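Local coordinates for protein erythrocyte binding antigen 140 (Plasmodium falciparum, PDB 4GF2) that probably binds glycophorin C in a sialic acid-dependent way on the host red-cell surface, helping the parasite to invade erythrocytes, at residues T33-D38 against K230-V235; C316-N321 against A376-Y381; S523-W528 against E586-Y591. The protein carries 3 engineered substitutions. All coordinates share one frame; numbering follows the deposited sequence.

Contact 1 (T33-D38 against K230-V235)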
ATOM      1  N   THR A  33       2.101 -24.009 -16.907  1.00 73.11           N
ATOM      2  CA  THR A  33       3.070 -23.330 -16.051  1.00 69.38           C
ATOM      3  C   THR A  33       3.800 -24.330 -15.155  1.00 64.24           C
ATOM      4  O   THR A  33       3.185 -25.228 -14.579  1.00 64.27           O
ATOM      5  CB  THR A  33       2.395 -22.266 -15.162  1.00 71.12           C
ATOM      6  OG1 THR A  33       1.907 -21.195 -15.975  1.00 75.40           O
ATOM      7  CG2 THR A  33       3.379 -21.702 -14.148  1.00 67.39           C
ATOM      8  N   VAL A  34       5.116 -24.169 -15.054  1.00 60.26           N
ATOM      9  CA  VAL A  34       5.928 -24.948 -14.126  1.00 56.50           C
ATOM     10  C   VAL A  34       6.929 -24.041 -13.417  1.00 54.15           C
ATOM     11  O   VAL A  34       7.318 -23.003 -13.950  1.00 54.61           O
ATOM     12  CB  VAL A  34       6.709 -26.077 -14.839  1.00 55.18           C
ATOM     13  CG1 VAL A  34       5.761 -27.147 -15.352  1.00 58.35           C
ATOM     14  CG2 VAL A  34       7.557 -25.513 -15.973  1.00 55.86           C
ATOM     15  N   CYS A  35       7.337 -24.442 -12.215  1.00 52.04           N
ATOM     16  CA  CYS A  35       8.327 -23.704 -11.443  1.00 52.05           C
ATOM     17  C   CYS A  35       9.570 -24.558 -11.247  1.00 48.22           C
ATOM     18  O   CYS A  35       9.530 -25.585 -10.569  1.00 45.90           O
ATOM     19  CB  CYS A  35       7.762 -23.304 -10.080  1.00 54.99           C
ATOM     20  SG  CYS A  35       6.399 -22.124 -10.158  1.00 85.16           S
ATOM     21  N   VAL A  36      10.675 -24.117 -11.836  1.00 47.91           N
ATOM     22  CA  VAL A  36      11.925 -24.855 -11.787  1.00 46.72           C
ATOM     23  C   VAL A  36      12.922 -24.171 -10.855  1.00 46.87           C
ATOM     24  O   VAL A  36      13.038 -22.947 -10.853  1.00 49.19           O
ATOM     25  CB  VAL A  36      12.543 -24.957 -13.189  1.00 46.70           C
ATOM     26  CG1 VAL A  36      13.809 -25.792 -13.155  1.00 46.30           C
ATOM     27  CG2 VAL A  36      11.537 -25.550 -14.161  1.00 46.34           C
ATOM     28  N   PRO A  37      13.647 -24.960 -10.051  1.00 44.48           N
ATOM     29  CA  PRO A  37      14.668 -24.365  -9.185  1.00 42.85           C
ATOM     30  C   PRO A  37      15.920 -23.998  -9.975  1.00 41.43           C
ATOM     31  O   PRO A  37      16.300 -24.713 -10.902  1.00 39.99           O
ATOM     32  CB  PRO A  37      14.968 -25.484  -8.185  1.00 40.89           C
ATOM     33  CG  PRO A  37      14.672 -26.739  -8.927  1.00 39.91           C
ATOM     34  CD  PRO A  37      13.547 -26.420  -9.873  1.00 42.59           C
ATOM     35  N   ASP A  38      16.551 -22.889  -9.616  1.00 42.60           N
ATOM     36  CA  ASP A  38      17.750 -22.452 -10.314  1.00 44.73           C
ATOM     37  C   ASP A  38      18.825 -23.539 -10.232  1.00 40.25           C
ATOM     38  O   ASP A  38      19.659 -23.676 -11.129  1.00 38.62           O
ATOM     39  CB  ASP A  38      18.260 -21.140  -9.719  1.00 51.02           C
ATOM     40  CG  ASP A  38      19.080 -20.335 -10.705  1.00 56.23           C
ATOM     41  OD1 ASP A  38      18.867 -20.498 -11.923  1.00 57.34           O
ATOM     42  OD2 ASP A  38      19.932 -19.535 -10.264  1.00 59.02           O
ATOM     43  N   LYS A 230       3.397 -17.785  -2.654  1.00 50.45           N
ATOM     44  CA  LYS A 230       2.064 -18.373  -2.733  1.00 53.25           C
ATOM     45  C   LYS A 230       1.704 -18.801  -4.156  1.00 57.99           C
ATOM     46  O   LYS A 230       1.108 -19.859  -4.355  1.00 62.50           O
ATOM     47  CB  LYS A 230       1.000 -17.419  -2.193  1.00 53.91           C
ATOM     48  CG  LYS A 230      -0.414 -17.949  -2.393  1.00 56.73           C
ATOM     49  CD  LYS A 230      -1.447 -17.132  -1.639  1.00 59.84           C
ATOM     50  CE  LYS A 230      -2.843 -17.707  -1.828  1.00 65.34           C
ATOM     51  NZ  LYS A 230      -3.859 -17.012  -0.990  1.00 67.97           N
ATOM     52  N   THR A 231       2.057 -17.983  -5.142  1.00 58.18           N
ATOM     53  CA  THR A 231       1.776 -18.332  -6.528  1.00 58.69           C
ATOM     54  C   THR A 231       2.617 -19.547  -6.916  1.00 56.90           C
ATOM     55  O   THR A 231       2.142 -20.444  -7.611  1.00 59.33           O
ATOM     56  CB  THR A 231       2.048 -17.156  -7.503  1.00 62.69           C
ATOM     57  OG1 THR A 231       3.453 -16.888  -7.572  1.00 63.42           O
ATOM     58  CG2 THR A 231       1.312 -15.894  -7.057  1.00 60.64           C
ATOM     59  N   GLN A 232       3.860 -19.580  -6.440  1.00 53.84           N
ATOM     60  CA  GLN A 232       4.761 -20.689  -6.737  1.00 52.66           C
ATOM     61  C   GLN A 232       4.198 -22.005  -6.218  1.00 53.98           C
ATOM     62  O   GLN A 232       4.137 -22.994  -6.951  1.00 58.19           O
ATOM     63  CB  GLN A 232       6.146 -20.440  -6.129  1.00 50.83           C
ATOM     64  CG  GLN A 232       7.006 -19.466  -6.923  1.00 51.98           C
ATOM     65  CD  GLN A 232       8.374 -19.245  -6.299  1.00 52.16           C
ATOM     66  OE1 GLN A 232       8.665 -19.748  -5.212  1.00 52.73           O
ATOM     67  NE2 GLN A 232       9.222 -18.490  -6.987  1.00 52.72           N
ATOM     68  N   MET A 233       3.780 -22.016  -4.956  1.00 51.61           N
ATOM     69  CA  MET A 233       3.283 -23.244  -4.357  1.00 50.78           C
ATOM     70  C   MET A 233       2.001 -23.695  -5.046  1.00 53.76           C
ATOM     71  O   MET A 233       1.772 -24.889  -5.211  1.00 54.84           O
ATOM     72  CB  MET A 233       3.047 -23.074  -2.856  1.00 50.04           C
ATOM     73  CG  MET A 233       3.106 -24.394  -2.091  1.00 50.59           C
ATOM     74  SD  MET A 233       2.726 -24.238  -0.336  1.00 75.82           S
ATOM     75  CE  MET A 233       0.970 -23.929  -0.397  1.00145.28           C
ATOM     76  N   GLU A 234       1.169 -22.744  -5.454  1.00 55.70           N
ATOM     77  CA  GLU A 234      -0.047 -23.081  -6.186  1.00 59.90           C
ATOM     78  C   GLU A 234       0.312 -23.916  -7.409  1.00 62.14           C
ATOM     79  O   GLU A 234      -0.223 -25.005  -7.606  1.00 64.79           O
ATOM     80  CB  GLU A 234      -0.803 -21.818  -6.603  1.00 61.85           C
ATOM     81  CG  GLU A 234      -1.532 -21.132  -5.459  1.00 64.91           C
ATOM     82  CD  GLU A 234      -2.138 -19.801  -5.867  1.00 71.13           C
ATOM     83  OE1 GLU A 234      -2.177 -19.510  -7.081  1.00 75.91           O
ATOM     84  OE2 GLU A 234      -2.576 -19.046  -4.973  1.00 71.89           O
ATOM     85  N   VAL A 235       1.231 -23.409  -8.223  1.00 60.86           N
ATOM     86  CA  VAL A 235       1.682 -24.133  -9.403  1.00 59.45           C
ATOM     87  C   VAL A 235       2.129 -25.541  -9.033  1.00 60.59           C
ATOM     88  O   VAL A 235       1.603 -26.527  -9.545  1.00 63.56           O
ATOM     89  CB  VAL A 235       2.857 -23.409 -10.080  1.00 53.68           C
ATOM     90  CG1 VAL A 235       3.568 -24.336 -11.066  1.00 52.95           C
ATOM     91  CG2 VAL A 235       2.370 -22.146 -10.772  1.00 53.51           C
TER

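Contact 2 (C316-N321 against A376-Y381)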
ATOM      1  N   CYS A 316      -0.777  15.958  14.123  1.00 49.55           N
ATOM      2  CA  CYS A 316      -1.891  16.885  14.284  1.00 48.64           C
ATOM      3  C   CYS A 316      -2.273  17.043  15.753  1.00 50.53           C
ATOM      4  O   CYS A 316      -1.822  16.287  16.608  1.00 50.40           O
ATOM      5  CB  CYS A 316      -3.096  16.407  13.480  1.00 46.37           C
ATOM      6  SG  CYS A 316      -2.824  16.405  11.703  1.00 46.16           S
ATOM      7  N   ASN A 317      -3.116  18.028  16.038  1.00 52.76           N
ATOM      8  CA  ASN A 317      -3.544  18.291  17.403  1.00 58.63           C
ATOM      9  C   ASN A 317      -5.002  18.735  17.420  1.00 60.54           C
ATOM     10  O   ASN A 317      -5.580  19.028  16.374  1.00 57.88           O
ATOM     11  CB  ASN A 317      -2.654  19.365  18.031  1.00 62.49           C
ATOM     12  CG  ASN A 317      -2.769  19.410  19.544  1.00 67.81           C
ATOM     13  OD1 ASN A 317      -2.871  18.375  20.205  1.00 65.89           O
ATOM     14  ND2 ASN A 317      -2.755  20.614  20.100  1.00 73.47           N
ATOM     15  N   TYR A 318      -5.592  18.772  18.613  1.00 64.39           N
ATOM     16  CA  TYR A 318      -6.964  19.240  18.787  1.00 65.09           C
ATOM     17  C   TYR A 318      -7.142  20.634  18.198  1.00 61.09           C
ATOM     18  O   TYR A 318      -6.220  21.446  18.224  1.00 60.72           O
ATOM     19  CB  TYR A 318      -7.328  19.270  20.272  1.00 71.40           C
ATOM     20  CG  TYR A 318      -7.400  17.909  20.930  1.00 75.47           C
ATOM     21  CD1 TYR A 318      -8.556  17.142  20.859  1.00 76.21           C
ATOM     22  CD2 TYR A 318      -6.320  17.397  21.636  1.00 79.16           C
ATOM     23  CE1 TYR A 318      -8.630  15.900  21.465  1.00 78.81           C
ATOM     24  CE2 TYR A 318      -6.385  16.156  22.246  1.00 81.76           C
ATOM     25  CZ  TYR A 318      -7.542  15.413  22.157  1.00 81.95           C
ATOM     26  OH  TYR A 318      -7.613  14.178  22.761  1.00 84.76           O
ATOM     27  N   LYS A 319      -8.331  20.906  17.666  1.00 57.85           N
ATOM     28  CA  LYS A 319      -8.670  22.254  17.228  1.00 56.14           C
ATOM     29  C   LYS A 319      -8.723  23.127  18.471  1.00 63.22           C
ATOM     30  O   LYS A 319      -9.413  22.795  19.432  1.00 64.83           O
ATOM     31  CB  LYS A 319     -10.025  22.286  16.513  1.00 51.36           C
ATOM     32  CG  LYS A 319     -10.200  21.233  15.428  1.00 45.46           C
ATOM     33  CD  LYS A 319      -9.178  21.373  14.325  1.00 40.81           C
ATOM     34  CE  LYS A 319      -9.350  20.276  13.288  1.00 38.86           C
ATOM     35  NZ  LYS A 319      -8.399  20.405  12.151  1.00 37.58           N
ATOM     36  N   SER A 320      -7.983  24.230  18.465  1.00 68.14           N
ATOM     37  CA  SER A 320      -7.902  25.089  19.642  1.00 76.82           C
ATOM     38  C   SER A 320      -9.241  25.751  19.931  1.00 78.32           C
ATOM     39  O   SER A 320     -10.017  26.035  19.017  1.00 75.26           O
ATOM     40  CB  SER A 320      -6.828  26.160  19.455  1.00 82.26           C
ATOM     41  OG  SER A 320      -7.210  27.088  18.458  1.00 83.48           O
ATOM     42  N   ASN A 321      -9.507  25.987  21.212  1.00 83.02           N
ATOM     43  CA  ASN A 321     -10.734  26.650  21.633  1.00 86.18           C
ATOM     44  C   ASN A 321     -10.763  28.097  21.158  1.00 86.09           C
ATOM     45  O   ASN A 321     -11.831  28.674  20.956  1.00 84.99           O
ATOM     46  CB  ASN A 321     -10.870  26.589  23.154  1.00 92.58           C
ATOM     47  CG  ASN A 321     -10.851  25.167  23.680  1.00 94.55           C
ATOM     48  OD1 ASN A 321     -11.185  24.224  22.963  1.00 92.40           O
ATOM     49  ND2 ASN A 321     -10.458  25.006  24.940  1.00 99.21           N
ATOM     50  N   ALA A 376     -11.610  14.236  10.737  1.00 44.25           N
ATOM     51  CA  ALA A 376     -12.995  13.948  11.094  1.00 47.78           C
ATOM     52  C   ALA A 376     -13.157  13.896  12.605  1.00 49.23           C
ATOM     53  O   ALA A 376     -14.056  14.523  13.163  1.00 50.75           O
ATOM     54  CB  ALA A 376     -13.451  12.642  10.467  1.00 49.58           C
ATOM     55  N   GLN A 377     -12.282  13.148  13.267  1.00 48.63           N
ATOM     56  CA  GLN A 377     -12.351  13.014  14.715  1.00 50.59           C
ATOM     57  C   GLN A 377     -12.196  14.371  15.392  1.00 48.16           C
ATOM     58  O   GLN A 377     -12.971  14.720  16.279  1.00 48.98           O
ATOM     59  CB  GLN A 377     -11.268  12.064  15.222  1.00 51.10           C
ATOM     60  CG  GLN A 377     -11.543  10.595  14.972  1.00 52.06           C
ATOM     61  CD  GLN A 377     -10.416   9.717  15.480  1.00 49.77           C
ATOM     62  OE1 GLN A 377      -9.245  10.077  15.371  1.00 46.34           O
ATOM     63  NE2 GLN A 377     -10.764   8.568  16.053  1.00 52.21           N
ATOM     64  N   LEU A 378     -11.189  15.130  14.972  1.00 44.96           N
ATOM     65  CA  LEU A 378     -10.925  16.441  15.555  1.00 45.99           C
ATOM     66  C   LEU A 378     -12.108  17.378  15.379  1.00 47.17           C
ATOM     67  O   LEU A 378     -12.473  18.107  16.302  1.00 48.26           O
ATOM     68  CB  LEU A 378      -9.687  17.061  14.928  1.00 45.48           C
ATOM     69  CG  LEU A 378      -8.393  16.333  15.258  1.00 47.59           C
ATOM     70  CD1 LEU A 378      -7.251  16.917  14.461  1.00 48.15           C
ATOM     71  CD2 LEU A 378      -8.120  16.426  16.738  1.00 49.03           C
ATOM     72  N   LEU A 379     -12.697  17.359  14.189  1.00 47.94           N
ATOM     73  CA  LEU A 379     -13.889  18.150  13.919  1.00 52.15           C
ATOM     74  C   LEU A 379     -15.033  17.688  14.808  1.00 58.86           C
ATOM     75  O   LEU A 379     -15.704  18.500  15.444  1.00 64.14           O
ATOM     76  CB  LEU A 379     -14.289  18.037  12.449  1.00 50.58           C
ATOM     77  CG  LEU A 379     -13.394  18.780  11.453  1.00 47.17           C
ATOM     78  CD1 LEU A 379     -13.806  18.445  10.033  1.00 47.95           C
ATOM     79  CD2 LEU A 379     -13.447  20.282  11.685  1.00 46.54           C
ATOM     80  N   LYS A 380     -15.252  16.379  14.852  1.00 58.44           N
ATOM     81  CA  LYS A 380     -16.311  15.818  15.679  1.00 59.67           C
ATOM     82  C   LYS A 380     -16.134  16.247  17.128  1.00 60.50           C
ATOM     83  O   LYS A 380     -17.105  16.562  17.813  1.00 63.30           O
ATOM     84  CB  LYS A 380     -16.317  14.292  15.586  1.00 58.77           C
ATOM     85  CG  LYS A 380     -17.323  13.613  16.508  1.00 61.72           C
ATOM     86  CD  LYS A 380     -18.739  14.106  16.260  1.00 63.31           C
ATOM     87  CE  LYS A 380     -19.751  13.377  17.134  1.00 66.56           C
ATOM     88  NZ  LYS A 380     -19.871  11.937  16.773  1.00 66.15           N
ATOM     89  N   TYR A 381     -14.887  16.264  17.588  1.00 59.21           N
ATOM     90  CA  TYR A 381     -14.595  16.624  18.967  1.00 63.54           C
ATOM     91  C   TYR A 381     -14.868  18.104  19.222  1.00 66.91           C
ATOM     92  O   TYR A 381     -15.357  18.481  20.287  1.00 74.48           O
ATOM     93  CB  TYR A 381     -13.142  16.298  19.310  1.00 63.48           C
ATOM     94  CG  TYR A 381     -12.777  16.628  20.739  1.00 68.64           C
ATOM     95  CD1 TYR A 381     -13.132  15.780  21.780  1.00 73.39           C
ATOM     96  CD2 TYR A 381     -12.084  17.790  21.048  1.00 69.36           C
ATOM     97  CE1 TYR A 381     -12.803  16.079  23.088  1.00 76.39           C
ATOM     98  CE2 TYR A 381     -11.752  18.097  22.353  1.00 72.49           C
ATOM     99  CZ  TYR A 381     -12.114  17.240  23.369  1.00 75.44           C
ATOM    100  OH  TYR A 381     -11.783  17.543  24.670  1.00 78.00           O
TER
HETATM  101  O   HOH W   1     -10.255  18.771  18.002  1.00 57.76           O

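Contact 3 (S523-W528 against E586-Y591). Engineered in segment 586-591: A587 (natural residue Ser).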
ATOM      1  N   SER A 523     -17.829  48.745  21.706  1.00 90.84           N
ATOM      2  CA  SER A 523     -16.575  48.991  21.008  1.00 90.60           C
ATOM      3  C   SER A 523     -16.073  47.718  20.340  1.00 89.77           C
ATOM      4  O   SER A 523     -15.703  47.726  19.165  1.00 87.20           O
ATOM      5  CB  SER A 523     -15.520  49.517  21.980  1.00 91.84           C
ATOM      6  OG  SER A 523     -14.262  49.652  21.344  1.00 90.08           O
ATOM      7  N   GLU A 524     -16.062  46.626  21.097  1.00 93.06           N
ATOM      8  CA  GLU A 524     -15.578  45.349  20.591  1.00 93.23           C
ATOM      9  C   GLU A 524     -16.406  44.883  19.400  1.00 84.25           C
ATOM     10  O   GLU A 524     -15.876  44.279  18.468  1.00 78.99           O
ATOM     11  CB  GLU A 524     -15.606  44.290  21.694  1.00103.93           C
ATOM     12  CG  GLU A 524     -14.653  44.574  22.845  1.00115.33           C
ATOM     13  CD  GLU A 524     -14.769  43.559  23.968  1.00123.69           C
ATOM     14  OE1 GLU A 524     -15.106  42.390  23.682  1.00124.29           O
ATOM     15  OE2 GLU A 524     -14.528  43.933  25.137  1.00129.25           O
ATOM     16  N   TYR A 525     -17.704  45.169  19.428  1.00 83.15           N
ATOM     17  CA  TYR A 525     -18.582  44.766  18.335  1.00 79.81           C
ATOM     18  C   TYR A 525     -18.280  45.564  17.073  1.00 81.73           C
ATOM     19  O   TYR A 525     -18.284  45.015  15.971  1.00 79.66           O
ATOM     20  CB  TYR A 525     -20.050  44.941  18.712  1.00 78.12           C
ATOM     21  CG  TYR A 525     -20.998  44.452  17.639  1.00 75.43           C
ATOM     22  CD1 TYR A 525     -21.352  43.114  17.561  1.00 74.69           C
ATOM     23  CD2 TYR A 525     -21.528  45.324  16.700  1.00 77.07           C
ATOM     24  CE1 TYR A 525     -22.212  42.657  16.581  1.00 75.27           C
ATOM     25  CE2 TYR A 525     -22.390  44.878  15.715  1.00 77.65           C
ATOM     26  CZ  TYR A 525     -22.728  43.541  15.661  1.00 76.15           C
ATOM     27  OH  TYR A 525     -23.586  43.085  14.684  1.00 75.22           O
ATOM     28  N   LYS A 526     -18.026  46.858  17.241  1.00 86.78           N
ATOM     29  CA  LYS A 526     -17.699  47.728  16.117  1.00 89.07           C
ATOM     30  C   LYS A 526     -16.482  47.195  15.370  1.00 83.55           C
ATOM     31  O   LYS A 526     -16.481  47.118  14.141  1.00 80.62           O
ATOM     32  CB  LYS A 526     -17.433  49.156  16.604  1.00 97.01           C
ATOM     33  CG  LYS A 526     -18.660  49.848  17.177  1.00103.05           C
ATOM     34  CD  LYS A 526     -18.313  51.173  17.849  1.00106.37           C
ATOM     35  CE  LYS A 526     -19.548  51.839  18.444  1.00107.77           C
ATOM     36  NZ  LYS A 526     -19.222  53.114  19.138  1.00109.13           N
ATOM     37  N   LYS A 527     -15.448  46.827  16.120  1.00 82.08           N
ATOM     38  CA  LYS A 527     -14.241  46.261  15.533  1.00 78.06           C
ATOM     39  C   LYS A 527     -14.584  45.004  14.748  1.00 72.45           C
ATOM     40  O   LYS A 527     -14.121  44.815  13.624  1.00 70.79           O
ATOM     41  CB  LYS A 527     -13.224  45.921  16.621  1.00 80.48           C
ATOM     42  CG  LYS A 527     -12.661  47.127  17.352  1.00 87.37           C
ATOM     43  CD  LYS A 527     -11.737  47.938  16.459  1.00 92.50           C
ATOM     44  CE  LYS A 527     -11.152  49.131  17.198  1.00100.12           C
ATOM     45  NZ  LYS A 527     -10.313  48.725  18.360  1.00103.60           N
ATOM     46  N   TRP A 528     -15.403  44.146  15.347  1.00 69.89           N
ATOM     47  CA  TRP A 528     -15.754  42.874  14.729  1.00 65.91           C
ATOM     48  C   TRP A 528     -16.515  43.091  13.428  1.00 66.13           C
ATOM     49  O   TRP A 528     -16.133  42.565  12.384  1.00 66.53           O
ATOM     50  CB  TRP A 528     -16.590  42.013  15.683  1.00 65.22           C
ATOM     51  CG  TRP A 528     -16.938  40.670  15.106  1.00 63.06           C
ATOM     52  CD1 TRP A 528     -16.112  39.588  14.994  1.00 61.45           C
ATOM     53  CD2 TRP A 528     -18.202  40.268  14.557  1.00 64.20           C
ATOM     54  NE1 TRP A 528     -16.782  38.541  14.409  1.00 61.09           N
ATOM     55  CE2 TRP A 528     -18.064  38.930  14.132  1.00 63.37           C
ATOM     56  CE3 TRP A 528     -19.431  40.909  14.383  1.00 66.45           C
ATOM     57  CZ2 TRP A 528     -19.113  38.222  13.547  1.00 64.46           C
ATOM     58  CZ3 TRP A 528     -20.472  40.202  13.801  1.00 67.29           C
ATOM     59  CH2 TRP A 528     -20.306  38.875  13.390  1.00 66.19           C
ATOM     60  N   GLU A 586     -22.219  49.715  12.650  1.00105.43           N
ATOM     61  CA  GLU A 586     -21.299  49.626  13.774  1.00108.40           C
ATOM     62  C   GLU A 586     -22.015  49.139  15.035  1.00109.16           C
ATOM     63  O   GLU A 586     -21.380  48.830  16.043  1.00108.70           O
ATOM     64  CB  GLU A 586     -20.629  50.981  14.002  1.00114.99           C
ATOM     65  CG  GLU A 586     -19.510  51.268  13.007  1.00117.02           C
ATOM     66  CD  GLU A 586     -19.085  52.724  12.996  1.00122.40           C
ATOM     67  OE1 GLU A 586     -19.762  53.547  13.648  1.00127.52           O
ATOM     68  OE2 GLU A 586     -18.076  53.042  12.331  1.00121.51           O
ATOM     69  N   ALA A 587     -23.342  49.070  14.967  1.00110.14           N
ATOM     70  CA  ALA A 587     -24.141  48.475  16.032  1.00109.36           C
ATOM     71  C   ALA A 587     -25.475  48.005  15.456  1.00110.33           C
ATOM     72  O   ALA A 587     -26.014  48.640  14.551  1.00112.71           O
ATOM     73  CB  ALA A 587     -24.369  49.482  17.147  1.00111.42           C
ATOM     74  N   PRO A 588     -26.006  46.882  15.967  1.00109.35           N
ATOM     75  CA  PRO A 588     -27.301  46.393  15.478  1.00112.96           C
ATOM     76  C   PRO A 588     -28.377  47.470  15.580  1.00122.51           C
ATOM     77  O   PRO A 588     -28.383  48.229  16.550  1.00127.08           O
ATOM     78  CB  PRO A 588     -27.618  45.232  16.425  1.00110.82           C
ATOM     79  CG  PRO A 588     -26.297  44.790  16.949  1.00106.73           C
ATOM     80  CD  PRO A 588     -25.462  46.030  17.038  1.00106.71           C
ATOM     81  N   ASN A 589     -29.273  47.535  14.599  1.00126.18           N
ATOM     82  CA  ASN A 589     -30.298  48.575  14.569  1.00132.40           C
ATOM     83  C   ASN A 589     -31.167  48.574  15.826  1.00134.76           C
ATOM     84  O   ASN A 589     -31.654  49.621  16.254  1.00140.83           O
ATOM     85  CB  ASN A 589     -31.181  48.421  13.328  1.00135.73           C
ATOM     86  CG  ASN A 589     -32.042  49.644  13.070  1.00142.10           C
ATOM     87  OD1 ASN A 589     -31.660  50.767  13.403  1.00143.78           O
ATOM     88  ND2 ASN A 589     -33.210  49.432  12.476  1.00145.89           N
ATOM     89  N   GLU A 590     -31.361  47.398  16.413  1.00128.76           N
ATOM     90  CA  GLU A 590     -32.148  47.271  17.637  1.00126.16           C
ATOM     91  C   GLU A 590     -31.362  47.770  18.849  1.00119.68           C
ATOM     92  O   GLU A 590     -31.948  48.153  19.862  1.00121.84           O
ATOM     93  CB  GLU A 590     -32.579  45.816  17.855  1.00125.47           C
ATOM     94  CG  GLU A 590     -31.424  44.822  17.935  1.00119.92           C
ATOM     95  CD  GLU A 590     -31.215  44.048  16.645  1.00115.57           C
ATOM     96  OE1 GLU A 590     -30.575  44.591  15.720  1.00113.71           O
ATOM     97  OE2 GLU A 590     -31.690  42.897  16.556  1.00114.10           O
ATOM     98  N   TYR A 591     -30.037  47.761  18.737  1.00112.02           N
ATOM     99  CA  TYR A 591     -29.167  48.238  19.806  1.00110.00           C
ATOM    100  C   TYR A 591     -28.396  49.486  19.390  1.00110.20           C
ATOM    101  O   TYR A 591     -27.391  49.837  20.007  1.00108.04           O
ATOM    102  CB  TYR A 591     -28.183  47.144  20.218  1.00104.76           C
ATOM    103  CG  TYR A 591     -28.812  46.050  21.042  1.00104.78           C
ATOM    104  CD1 TYR A 591     -28.983  46.202  22.410  1.00107.00           C
ATOM    105  CD2 TYR A 591     -29.237  44.865  20.455  1.00102.96           C
ATOM    106  CE1 TYR A 591     -29.558  45.209  23.170  1.00108.25           C
ATOM    107  CE2 TYR A 591     -29.813  43.865  21.209  1.00104.09           C
ATOM    108  CZ  TYR A 591     -29.971  44.043  22.566  1.00107.31           C
ATOM    109  OH  TYR A 591     -30.544  43.054  23.326  1.00110.50           O
TER

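Contact 1 (T33-D38 against K230-V235)
Q232, whose aliphatic stem lies against C35, ends in a carbonyl oxygen with two partners: OE1 accepts a hydrogen bond from the indole NE1 of W183 and makes a weak one to a bound glycerol. Glutamine suits this place because its two methylenes can lie against C35 while the amide at their end reaches helix 175-202. The contact belongs to the first Duffy-binding-like domain, where strand 33-37, half of a two-stranded antiparallel beta hairpin, crosses helix 213-242 at -110°, the axes of the two short segments approaching to 8.1 Å. C35 is disulfide-bonded to C25 on the other strand, so its sulfur both staples the hairpin and turns an apolar surface to the helix. SG lies 4.2 Å from CG of Q232 and 3.7 Å from CG1 of V235. V235 carries most of the packing from the helix. Its CG1 is anti to the backbone N (chi1 165°), a rotation that brings both methyls onto the strand. CG1 lies against the backbone, 3.6 Å from T33 O and near CA of V34, whose side chain starts away from the helix. Valine's two methyls let one residue meet C35 SG through CG1 and T33 through CG2. At the strand's start, the T33 and V235 side chains cross at about a right angle and meet through their methyl carbons, with T33 CG2 3.6 Å from V235 CG2.

Contact 2 (C316-N321 against A376-Y381)
A single water links K319 to L378, binding an irregular loop to the long helix 361-382 in the second Duffy-binding-like domain. It accepts from K319 N at 2.9 Å and donates to L378 O, also at 2.9 Å, thereby spanning a separation that the two backbones do not close directly. The loop passes over the helix in an extended course, anchored at its start by the disulfide from C316 to C349.

Apolar packing centres on L378, buried and aimed at the loop. Both methyls of its branched end press on the loop backbone: CD1 comes within 3.3 Å of N317 O, a tight approach, while CD2 rests 3.7 Å from Y318 CA. L311 of helix 308-314 packs on the same leucine. A forked aliphatic residue fits here because its two methyls share N317 O, CD1 also touching C316 CB and CD2 reaching Y318. N317 O has a polar partner as well, a hydroxyl of bound glycerol.

Aromatic contact joins Y318 and Y381. The planes meet obliquely, at 54°, with the Y318 and Y381 ring centroids 5.0 Å apart; Y318 CE1 lies over one face of the Y381 ring, offset toward its rim. The Y381 ring also takes part in a cation-pi interaction with K384.

Charge is handled by K319, a residue long enough to pack with its stem and bond with its tip. NZ forms a salt bridge with E375 OE1 and a hydrogen bond to T347 O. A bend at chi2 (-60°) carries the chain across the L378 side chain at about a right angle, placing K319 CE 3.6 Å from L378 CB.

Contact 3 (S523-W528 against E586-Y591)
Where K526 faces E586 the two backbones nearly meet, their CA atoms 4.7 Å apart, as an irregular chain passes close beside a turn of helix 518-548. The E586 carbonyl points into this narrow gap and rests between two helix side chains. K526 CG approaches E586 O to 3.1 Å, a close contact of carbon with oxygen, and the same CG lies 3.9 Å from E586 CB. Lysine suits the site through its methylene stem: the side chains cross at an angle, and although their charges are opposite, K526 NZ and E586 OE1 remain 5.5 Å apart, so any attraction is probably modest.

Y525 supplies the other flank. With CG anti to the backbone N (chi1 -176°), its ring reaches over to the loop, and E586 O sits at the ring edge, in its plane, near CD2. This helix and the 586-591 loop lie in the C-terminal part of the second Duffy-binding-like domain, a region rich in disulfides. Two of them, seen in a structure of this protein, C522 to C595 and C518 to C598, join helix 518-548 to the chain in and just beyond helix 592-595.

P588 meets the tyrosine from the opposite direction, and its rigid, puckered ring puts CD and CG against the aromatic one. P588 CD lies 3.5 Å from Y525 CE2, approaching the ring obliquely, while P588 CG reaches the hydroxyl end. The engineered A587 turns its methyl away, to E592 and C595, and brings its CA to 4.0 Å from Y525 CE2.

In the fold
Followed from the N terminus, the chain closes three loops in series; none crosses or encloses another. Contact 1 closes the longest, with 191 mostly helical residues between its segments, and returns helix 213-242 to the early hairpin of the first Duffy-binding-like domain. The chain then enters the second domain. There contact 2 closes a 54-residue loop, laying the segment after helix 308-314 on helix 361-382. Contact 3 closes 57 residues near the C terminus, tying the start of helix 518-548 to the loop between helices 563-570 and 592-595. Contacts 2 and 3 share one side of the molecule, their centres 31 Å apart, whereas contact 1 lies across the chain's centre, 80 Å from contact 3.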